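Side-chain contacts in catechol 1,2-dioxygenase (Burkholderia ambifaria, PDB 5VXT), which probably catalyses the intradiol, iron(III)-dependent cleavage of catechol by dioxygen to cis,cis-muconate: residues G40-R43 with T44-I47; I315-R318 with L319-S322; P129-D132 with G133-I137; L94-Y97 with L98-M102. All coordinates share one frame; numbering follows the deposited sequence. Where two conformers were deposited one is given.

Contact 1: residues G40-R43 with T44-I47; sequences GNAR and TQQI. With PTY (phosphatidylethanolamine), chain C.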
# COMPACT_ATOMS: atom_id res chain seq x y z
N GLY B 40 -6.21 -17.43 13.28
CA GLY B 40 -6.21 -16.02 12.98
C GLY B 40 -5.93 -15.20 14.22
O GLY B 40 -6.28 -15.58 15.35
N ASN B 41 -5.29 -14.06 14.01
CA ASN B 41 -4.95 -13.12 15.08
C ASN B 41 -6.12 -12.16 15.27
O ASN B 41 -6.47 -11.42 14.35
CB ASN B 41 -3.67 -12.37 14.72
CG ASN B 41 -3.27 -11.39 15.77
OD1 ASN B 41 -3.73 -10.25 15.78
ND2 ASN B 41 -2.42 -11.82 16.70
N ALA B 42 -6.71 -12.18 16.47
CA ALA B 42 -7.93 -11.40 16.70
C ALA B 42 -7.69 -9.91 16.53
O ALA B 42 -8.54 -9.19 15.99
CB ALA B 42 -8.48 -11.69 18.10
N ARG B 43 -6.54 -9.40 17.00
CA ARG B 43 -6.26 -7.97 16.88
C ARG B 43 -6.17 -7.54 15.43
O ARG B 43 -6.66 -6.47 15.06
CB ARG B 43 -4.97 -7.63 17.62
CG ARG B 43 -4.52 -6.17 17.48
CD ARG B 43 -5.54 -5.15 18.00
NE ARG B 43 -4.92 -3.83 18.14
CZ ARG B 43 -5.55 -2.72 18.51
NH1 ARG B 43 -6.85 -2.77 18.78
NH2 ARG B 43 -4.88 -1.57 18.60
N THR B 44 -5.53 -8.36 14.58
CA THR B 44 -5.44 -8.02 13.16
C THR B 44 -6.81 -8.08 12.49
O THR B 44 -7.13 -7.22 11.66
CB THR B 44 -4.45 -8.97 12.47
OG1 THR B 44 -3.17 -8.83 13.07
CG2 THR B 44 -4.33 -8.67 10.98
N GLN B 45 -7.62 -9.08 12.85
CA GLN B 45 -8.98 -9.16 12.32
C GLN B 45 -9.78 -7.91 12.68
O GLN B 45 -10.48 -7.35 11.83
CB GLN B 45 -9.67 -10.41 12.85
CG GLN B 45 -9.02 -11.71 12.41
CD GLN B 45 -9.45 -12.89 13.25
OE1 GLN B 45 -9.97 -12.73 14.36
NE2 GLN B 45 -9.22 -14.10 12.75
N GLN B 46 -9.67 -7.47 13.94
CA GLN B 46 -10.38 -6.27 14.39
C GLN B 46 -9.94 -5.03 13.60
O GLN B 46 -10.78 -4.26 13.12
CB GLN B 46 -10.14 -6.05 15.89
CG GLN B 46 -10.57 -4.67 16.37
CD GLN B 46 -10.02 -4.31 17.74
OE1 GLN B 46 -8.96 -4.77 18.14
NE2 GLN B 46 -10.76 -3.48 18.47
N ILE B 47 -8.63 -4.83 13.46
CA ILE B 47 -8.14 -3.66 12.73
C ILE B 47 -8.58 -3.72 11.28
O ILE B 47 -9.03 -2.71 10.72
CB ILE B 47 -6.61 -3.55 12.85
CG1 ILE B 47 -6.23 -3.21 14.29
CG2 ILE B 47 -6.08 -2.50 11.83
CD1 ILE B 47 -4.73 -3.16 14.55
C1 PTY C . 1.65 -7.57 12.91
C2 PTY C . 6.56 -11.18 10.58
C3 PTY C . 7.24 -9.88 11.00
O4 PTY C . 0.38 -7.03 12.58
C5 PTY C . 3.48 -9.04 12.14
C6 PTY C . 2.09 -8.53 11.81
O7 PTY C . 2.15 -7.82 10.57
C8 PTY C . 1.74 -8.63 9.43
O10 PTY C . 2.32 -9.67 9.16
C11 PTY C . 0.60 -8.13 8.60
C12 PTY C . 0.28 -6.76 9.18
C13 PTY C . -0.43 -5.90 8.15
C14 PTY C . -1.82 -5.56 8.65
C15 PTY C . -2.28 -4.28 7.99
C16 PTY C . -1.93 -4.32 6.51
C17 PTY C . -2.91 -3.47 5.72
C18 PTY C . -4.31 -3.72 6.24
C19 PTY C . -5.33 -2.99 5.39
C20 PTY C . -6.53 -3.89 5.16
C21 PTY C . -7.82 -3.09 5.25
C22 PTY C . -7.60 -1.63 4.89
C23 PTY C . -8.18 -1.30 3.53
C24 PTY C . -7.09 -1.29 2.47
C25 PTY C . -6.93 -2.66 1.82
C26 PTY C . -6.25 -2.48 0.47
C27 PTY C . -6.96 -3.29 -0.60
C28 PTY C . -6.36 -2.95 -1.95
C29 PTY C . -4.90 -3.33 -1.95
C30 PTY C . -0.11 -5.88 13.32
C31 PTY C . -1.40 -5.19 12.93
O30 PTY C . 0.56 -5.46 14.25
C32 PTY C . -1.07 -4.11 11.90
C33 PTY C . -2.29 -3.29 11.51
C34 PTY C . -1.87 -1.90 11.02
C35 PTY C . -3.06 -1.02 10.72
C36 PTY C . -2.62 0.41 10.43
C37 PTY C . -1.70 0.43 9.22
C38 PTY C . -1.88 1.73 8.46
C39 PTY C . -0.99 1.77 7.23
C40 PTY C . -1.57 2.74 6.20
C41 PTY C . -0.49 3.69 5.70
C42 PTY C . -1.00 4.78 4.76
C43 PTY C . 0.14 5.71 4.36
C44 PTY C . 1.41 4.92 4.13
P1 PTY C . 5.92 -8.05 12.38
O11 PTY C . 6.29 -8.81 11.00
O12 PTY C . 6.52 -6.67 12.32
O13 PTY C . 6.27 -8.96 13.53
O14 PTY C . 4.32 -7.90 12.30
N1 PTY C . 5.69 -11.62 11.66
O HOH W 1 -1.68 -8.26 15.49
O HOH W 2 -9.13 -1.73 20.93

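Contact 2: residues I315-R318 with L319-S322; sequences IVER and LRAS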
# COMPACT_ATOMS: atom_id res chain seq x y z
N ILE B 315 8.57 3.56 23.44
CA ILE B 315 9.58 3.13 22.48
C ILE B 315 8.89 2.41 21.33
O ILE B 315 7.89 1.71 21.51
CB ILE B 315 10.63 2.22 23.15
CG1 ILE B 315 11.79 1.93 22.20
CG2 ILE B 315 9.99 0.92 23.63
CD1 ILE B 315 13.03 1.32 22.88
N VAL B 316 9.43 2.59 20.12
CA VAL B 316 8.78 2.18 18.89
C VAL B 316 9.67 1.18 18.18
O VAL B 316 10.86 1.46 17.94
CB VAL B 316 8.48 3.40 17.99
CG1 VAL B 316 8.04 2.96 16.61
CG2 VAL B 316 7.43 4.27 18.64
N GLU B 317 9.11 0.02 17.82
CA GLU B 317 9.78 -0.97 16.99
C GLU B 317 9.28 -0.85 15.56
O GLU B 317 8.06 -0.89 15.32
CB GLU B 317 9.55 -2.39 17.52
CG GLU B 317 10.20 -2.67 18.86
CD GLU B 317 11.70 -2.47 18.82
OE1 GLU B 317 12.22 -1.67 19.63
OE2 GLU B 317 12.36 -3.11 17.97
N ARG B 318 10.20 -0.67 14.62
CA ARG B 318 9.88 -0.65 13.20
C ARG B 318 11.09 -1.14 12.42
O ARG B 318 12.21 -1.15 12.92
CB ARG B 318 9.46 0.75 12.72
CG ARG B 318 10.56 1.80 12.92
CD ARG B 318 10.06 3.23 12.66
NE ARG B 318 9.98 3.58 11.25
CZ ARG B 318 9.73 4.82 10.81
NH1 ARG B 318 9.54 5.81 11.67
NH2 ARG B 318 9.66 5.07 9.50
N LEU B 319 10.84 -1.57 11.18
CA LEU B 319 11.92 -2.01 10.30
C LEU B 319 12.94 -0.89 10.14
O LEU B 319 12.59 0.22 9.71
CB LEU B 319 11.38 -2.44 8.94
CG LEU B 319 10.85 -3.86 8.75
CD1 LEU B 319 10.73 -4.17 7.26
CD2 LEU B 319 11.74 -4.88 9.45
N ARG B 320 14.19 -1.18 10.49
CA ARG B 320 15.27 -0.20 10.39
C ARG B 320 16.46 -0.84 9.71
O ARG B 320 16.79 -2.01 9.96
CB ARG B 320 15.66 0.32 11.78
CG ARG B 320 14.65 1.29 12.39
CD ARG B 320 14.66 1.21 13.92
NE ARG B 320 13.75 2.16 14.56
CZ ARG B 320 13.09 1.91 15.69
NH1 ARG B 320 13.22 0.74 16.30
NH2 ARG B 320 12.29 2.83 16.20
N ALA B 321 17.11 -0.08 8.83
CA ALA B 321 18.31 -0.54 8.15
C ALA B 321 19.47 -0.67 9.13
O ALA B 321 19.47 -0.07 10.20
CB ALA B 321 18.69 0.43 7.03
N SER B 322 20.46 -1.47 8.73
CA SER B 322 21.68 -1.64 9.50
C SER B 322 22.86 -1.80 8.55
O SER B 322 22.70 -2.23 7.40
CB SER B 322 21.61 -2.86 10.43
OG SER B 322 21.72 -4.06 9.68
O HOH W 3 10.09 1.17 9.12

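Contact 3: residues P129-D132 with G133-I137; sequences PVRD and GVAKI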
# COMPACT_ATOMS: atom_id res chain seq x y z
N PRO B 129 29.72 2.93 14.97
CA PRO B 129 30.69 2.69 16.04
C PRO B 129 30.54 3.75 17.13
O PRO B 129 30.45 4.94 16.85
CB PRO B 129 32.04 2.79 15.33
CG PRO B 129 31.78 3.68 14.16
CD PRO B 129 30.38 3.34 13.71
N VAL B 130 30.50 3.28 18.37
CA VAL B 130 30.23 4.15 19.51
C VAL B 130 31.54 4.78 19.97
O VAL B 130 32.50 4.06 20.26
CB VAL B 130 29.56 3.37 20.66
CG1 VAL B 130 29.18 4.32 21.78
CG2 VAL B 130 28.35 2.61 20.14
N ARG B 131 31.58 6.10 20.01
CA ARG B 131 32.74 6.84 20.48
C ARG B 131 32.53 7.31 21.91
O ARG B 131 31.40 7.50 22.36
CB ARG B 131 33.04 8.04 19.58
CG ARG B 131 33.13 7.73 18.10
CD ARG B 131 34.03 6.54 17.85
NE ARG B 131 34.30 6.38 16.42
CZ ARG B 131 34.86 5.30 15.89
NH1 ARG B 131 35.19 4.27 16.66
NH2 ARG B 131 35.07 5.24 14.58
N ASP B 132 33.64 7.52 22.61
CA ASP B 132 33.60 8.09 23.95
C ASP B 132 33.52 9.60 23.84
O ASP B 132 34.46 10.24 23.37
CB ASP B 132 34.84 7.67 24.75
CG ASP B 132 34.65 6.36 25.48
OD1 ASP B 132 33.48 5.97 25.70
OD2 ASP B 132 35.66 5.72 25.84
N GLY B 133 32.38 10.17 24.24
CA GLY B 133 32.25 11.61 24.38
C GLY B 133 32.18 12.47 23.13
O GLY B 133 31.46 13.47 23.12
N VAL B 134 32.93 12.13 22.08
CA VAL B 134 33.00 12.95 20.88
C VAL B 134 33.11 12.04 19.66
O VAL B 134 33.82 11.04 19.69
CB VAL B 134 34.20 13.94 20.92
CG1 VAL B 134 34.33 14.67 19.59
CG2 VAL B 134 34.06 14.94 22.05
N ALA B 135 32.39 12.38 18.59
CA ALA B 135 32.50 11.67 17.33
C ALA B 135 32.62 12.68 16.19
O ALA B 135 31.86 13.64 16.12
CB ALA B 135 31.30 10.75 17.08
N LYS B 136 33.59 12.45 15.31
CA LYS B 136 33.66 13.14 14.03
C LYS B 136 33.03 12.22 12.99
O LYS B 136 33.55 11.13 12.72
CB LYS B 136 35.10 13.48 13.65
CG LYS B 136 35.21 14.30 12.39
CD LYS B 136 36.64 14.66 12.07
CE LYS B 136 36.71 15.62 10.89
NZ LYS B 136 36.06 15.06 9.68
N ILE B 137 31.91 12.65 12.41
CA ILE B 137 31.06 11.74 11.67
C ILE B 137 31.04 12.03 10.17
O ILE B 137 30.43 11.25 9.42
CB ILE B 137 29.63 11.72 12.24
CG1 ILE B 137 28.93 13.05 11.99
CG2 ILE B 137 29.66 11.43 13.73
CD1 ILE B 137 27.51 13.10 12.54

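Contact 4: residues L94-Y97 with L98-M102; sequences LEKY and LDIRM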
# COMPACT_ATOMS: atom_id res chain seq x y z
N LEU B 94 0.89 11.07 8.89
CA LEU B 94 0.61 9.93 9.76
C LEU B 94 1.70 9.78 10.82
O LEU B 94 1.41 9.48 11.99
CB LEU B 94 0.48 8.66 8.93
CG LEU B 94 0.34 7.31 9.65
CD1 LEU B 94 -0.89 7.27 10.57
CD2 LEU B 94 0.30 6.16 8.66
N GLU B 95 2.96 10.00 10.44
CA GLU B 95 4.04 9.87 11.41
C GLU B 95 3.93 10.94 12.49
O GLU B 95 4.14 10.65 13.68
CB GLU B 95 5.39 9.92 10.70
CG GLU B 95 6.58 9.58 11.58
CD GLU B 95 7.83 9.23 10.78
OE1 GLU B 95 7.91 9.54 9.57
OE2 GLU B 95 8.76 8.64 11.38
N LYS B 96 3.60 12.17 12.10
CA LYS B 96 3.33 13.22 13.08
C LYS B 96 2.15 12.85 13.96
O LYS B 96 2.16 13.09 15.17
CB LYS B 96 3.09 14.56 12.38
CG LYS B 96 2.62 15.68 13.30
CD LYS B 96 3.63 15.97 14.44
CE LYS B 96 3.18 17.17 15.26
NZ LYS B 96 4.11 17.44 16.40
N TYR B 97 1.11 12.24 13.37
CA TYR B 97 -0.06 11.86 14.16
C TYR B 97 0.34 10.95 15.32
O TYR B 97 -0.18 11.09 16.43
CB TYR B 97 -1.10 11.18 13.27
CG TYR B 97 -2.47 11.05 13.92
CD1 TYR B 97 -3.19 12.18 14.28
CD2 TYR B 97 -3.03 9.80 14.18
CE1 TYR B 97 -4.43 12.08 14.89
CE2 TYR B 97 -4.27 9.69 14.78
CZ TYR B 97 -4.96 10.82 15.13
OH TYR B 97 -6.20 10.71 15.72
N LEU B 98 1.25 10.01 15.07
CA LEU B 98 1.67 9.11 16.14
C LEU B 98 2.33 9.88 17.27
O LEU B 98 2.18 9.50 18.45
CB LEU B 98 2.63 8.05 15.59
CG LEU B 98 2.05 7.18 14.47
CD1 LEU B 98 3.09 6.17 14.04
CD2 LEU B 98 0.77 6.50 14.93
N ASP B 99 3.07 10.94 16.95
CA ASP B 99 3.68 11.77 18.00
C ASP B 99 2.62 12.54 18.78
O ASP B 99 2.75 12.72 19.99
CB ASP B 99 4.69 12.75 17.40
CG ASP B 99 6.01 12.09 17.04
OD1 ASP B 99 6.19 10.87 17.31
OD2 ASP B 99 6.88 12.79 16.49
N ILE B 100 1.59 13.04 18.08
CA ILE B 100 0.50 13.75 18.74
C ILE B 100 -0.16 12.87 19.78
O ILE B 100 -0.42 13.30 20.91
CB ILE B 100 -0.53 14.27 17.72
CG1 ILE B 100 0.06 15.42 16.90
CG2 ILE B 100 -1.80 14.73 18.43
CD1 ILE B 100 -0.89 15.94 15.80
N ARG B 101 -0.43 11.61 19.43
CA ARG B 101 -1.04 10.70 20.39
C ARG B 101 -0.09 10.38 21.54
O ARG B 101 -0.52 10.33 22.70
CB ARG B 101 -1.51 9.42 19.69
CG ARG B 101 -2.52 9.73 18.56
CD ARG B 101 -3.35 8.51 18.11
NE ARG B 101 -4.31 8.07 19.12
CZ ARG B 101 -4.23 6.93 19.80
NH1 ARG B 101 -3.25 6.07 19.56
NH2 ARG B 101 -5.15 6.63 20.71
N MET B 102 1.20 10.15 21.26
CA MET B 102 2.16 9.89 22.33
C MET B 102 2.31 11.11 23.22
O MET B 102 2.42 10.99 24.45
CB MET B 102 3.51 9.47 21.76
CG MET B 102 3.65 7.99 21.45
SD MET B 102 5.26 7.50 20.78
CE MET B 102 5.20 8.29 19.16
O HOH W 4 5.82 9.27 15.26
O HOH W 5 6.39 15.47 16.12

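Contact 1: residues G40-R43 with T44-I47
The carboxamide oxygen of Asn-41 receives the backbone N-H of Thr-44, OD1 to N 2.9 Å, the donor lying in the carbonyl plane. A water gives a second bond to the same OD1 and also pairs with OG1 of Thr-44, closing a small ring beside the first turn. Downstream, Arg-43 NH1 reaches OE1 of Gln-46 at 3.0 Å; the oxygen sits in the guanidinium plane, yet the nitrogen stands 51° out of the amide plane, well off a lone pair. The arrangement is an N-cap: Asn-41 precedes helix 42-62, and with CG anti to its own N (chi1 -180°) its amide turns back to the N-H of Thr-44. Regular helix bonding begins with Gln-45 N to Asn-41 O, 3.0 Å. In the second subunit, Glu-68 forms a salt bridge and Leu-62 O a hydrogen bond with Arg-43 NH2, and Arg-228 NE is hydrogen-bonded to Thr-44 OG1. Over one guanidinium face lies Ile-47, its CD1 3.7 Å from Arg-43 NE. On another branch, CG2 of Ile-47 touches C35 of the phosphatidylethanolamine at 3.5 Å, part of the lipid pocket. The CG of Gln-45 rests 3.2 Å from Asn-41 O.

Contact 2: residues I315-R318 with L319-S322
A side-chain-to-backbone grip, in which Arg-320 reaches back to the carbonyl of Val-316, lies in the surface segment that leads from strand 295-303 into the short, weakly bonded strand at about 321-322. Both terminal nitrogens of Arg-320 close end-on upon one oxygen: NH2 lies 2.6 Å and NH1 3.0 Å from Val-316 O. They approach it differently, for NH1 is in the carbonyl plane on a lone pair, whereas NH2 stands 40° out of that plane. The oxygen itself stays close to the guanidinium plane. Beyond this extended segment, Ala-321 pairs with Ala-126 in a two-stranded parallel sheet, and NH2 of Arg-320 makes a salt bridge to Glu-120. Across one face of the Arg-320 guanidinium lies the aliphatic part of Arg-318, CG 3.6 Å from Arg-320 NE, the side chains crossing at about a right angle. With chi1 60°, CG of Arg-318 is set between its backbone N and carbonyl carbon, which puts it over that guanidinium. The charged end of Arg-318 goes to a salt bridge with Glu-95 and a cation-pi contact with Trp-70 of the second subunit. A water accepts from Arg-318 NE at 3.2 Å and donates to Leu-319 O at 2.7 Å.

Contact 3: residues P129-D132 with G133-I137
The corner joining strands 130-132 and 134-136 carries the chain from one mixed sheet of the dioxygenase domain to the other, and Arg-131 packs on Val-134 and Ala-135 across it. Its CB comes to 3.1 Å from the carbonyl oxygen of Val-134, and CG rests on the methyl of Ala-135, CG to CB 3.7 Å. Here chi1 of -52° places CG beside the backbone N, within touch of that methyl, and a bend at chi2 carries the rest of the chain off the corner. The guanidinium then turns back along its own strand, where CB of Pro-129 lies over one face, 3.6 Å above the plane and toward the rim. The two sheets form the beta-sandwich of intradiol dioxygenases, and within this chain each short strand is outermost in its sheet: Arg-131 pairs with Ala-195 and Lys-197, Ala-135 with Glu-205 and Arg-207. The strand axes make an angle of 126°. At the bend, Val-134 N donates to Asp-132 O at 2.8 Å, from above the carbonyl plane and with a C=O...N angle of only 96°, closing a classic gamma turn centred on Gly-133. That glycine has positive phi, a conformation readily adopted by a residue without CB.

Contact 4: residues L94-Y97 with L98-M102
Leu-94, whose side chain touches a bound phosphatidylethanolamine, offers its carbonyl to Leu-98: N lies 3.1 Å from O, and the CG of Leu-98 sits 3.4 Å from that oxygen. Next, Glu-95 presents its carbonyl to the second segment mainly through water, which donates to Glu-95 O and to OD1 of Asp-99, the latter at 2.6 Å; the direct bond from Asp-99 N is weak. Glu-95 OE2 accepts from Gly-121 N, a residue of the catechol pocket, which makes Glu-95 second-shell. Lys-96 gives its carbonyl to Ile-100 N at 3.0 Å, and its CE lies 3.9 Å from CG1 of Ile-100, the side chains crossing at about a right angle. A second water links its NZ to Asp-99 OD2, so both oxygens of this aspartate are joined to the preceding turn. Direct backbone bonds here run i to i+4, the Lys-96 to Asp-99 water bridge i to i+3, in the buried first turns of helix 94-109, within reach of the second subunit. Tyr-97 closes the segment with its carbonyl bonded to Arg-101 N. With CG anti to the backbone N (chi1 -166°), its ring lies obliquely across Arg-101, whose methylenes sit over one face near the rim, CD 3.7 Å from CE2. Phe-56 of the second subunit stacks on the tyrosine; that subunit's Asp-60 and Asp-63 form salt bridges, and Val-11 O a hydrogen bond, with the Arg-101 guanidinium.

Overall arrangement
Four short-range contacts illustrate how local chemistry follows place in the fold. Contacts 1 and 4 both belong to helices of the N-terminal family region, yet contact 1 is a partly exposed helix start, whereas contact 4 is a buried contact in the first turns of its helix; each includes a residue of a lipid pocket. Contacts 1, 2 and 4 all meet the second subunit. Contacts 2 and 3 are surface features without helix, one ruled by an arginine holding a carbonyl, the other by aliphatic contact round a strand corner. Contacts 2 and 4 touch directly, through Arg-318 and Glu-95, tying the C-terminal segment to helix 94-109. Contact 3 touches none of the others, its nearest atoms about 10 Å from contact 2, and no other chain.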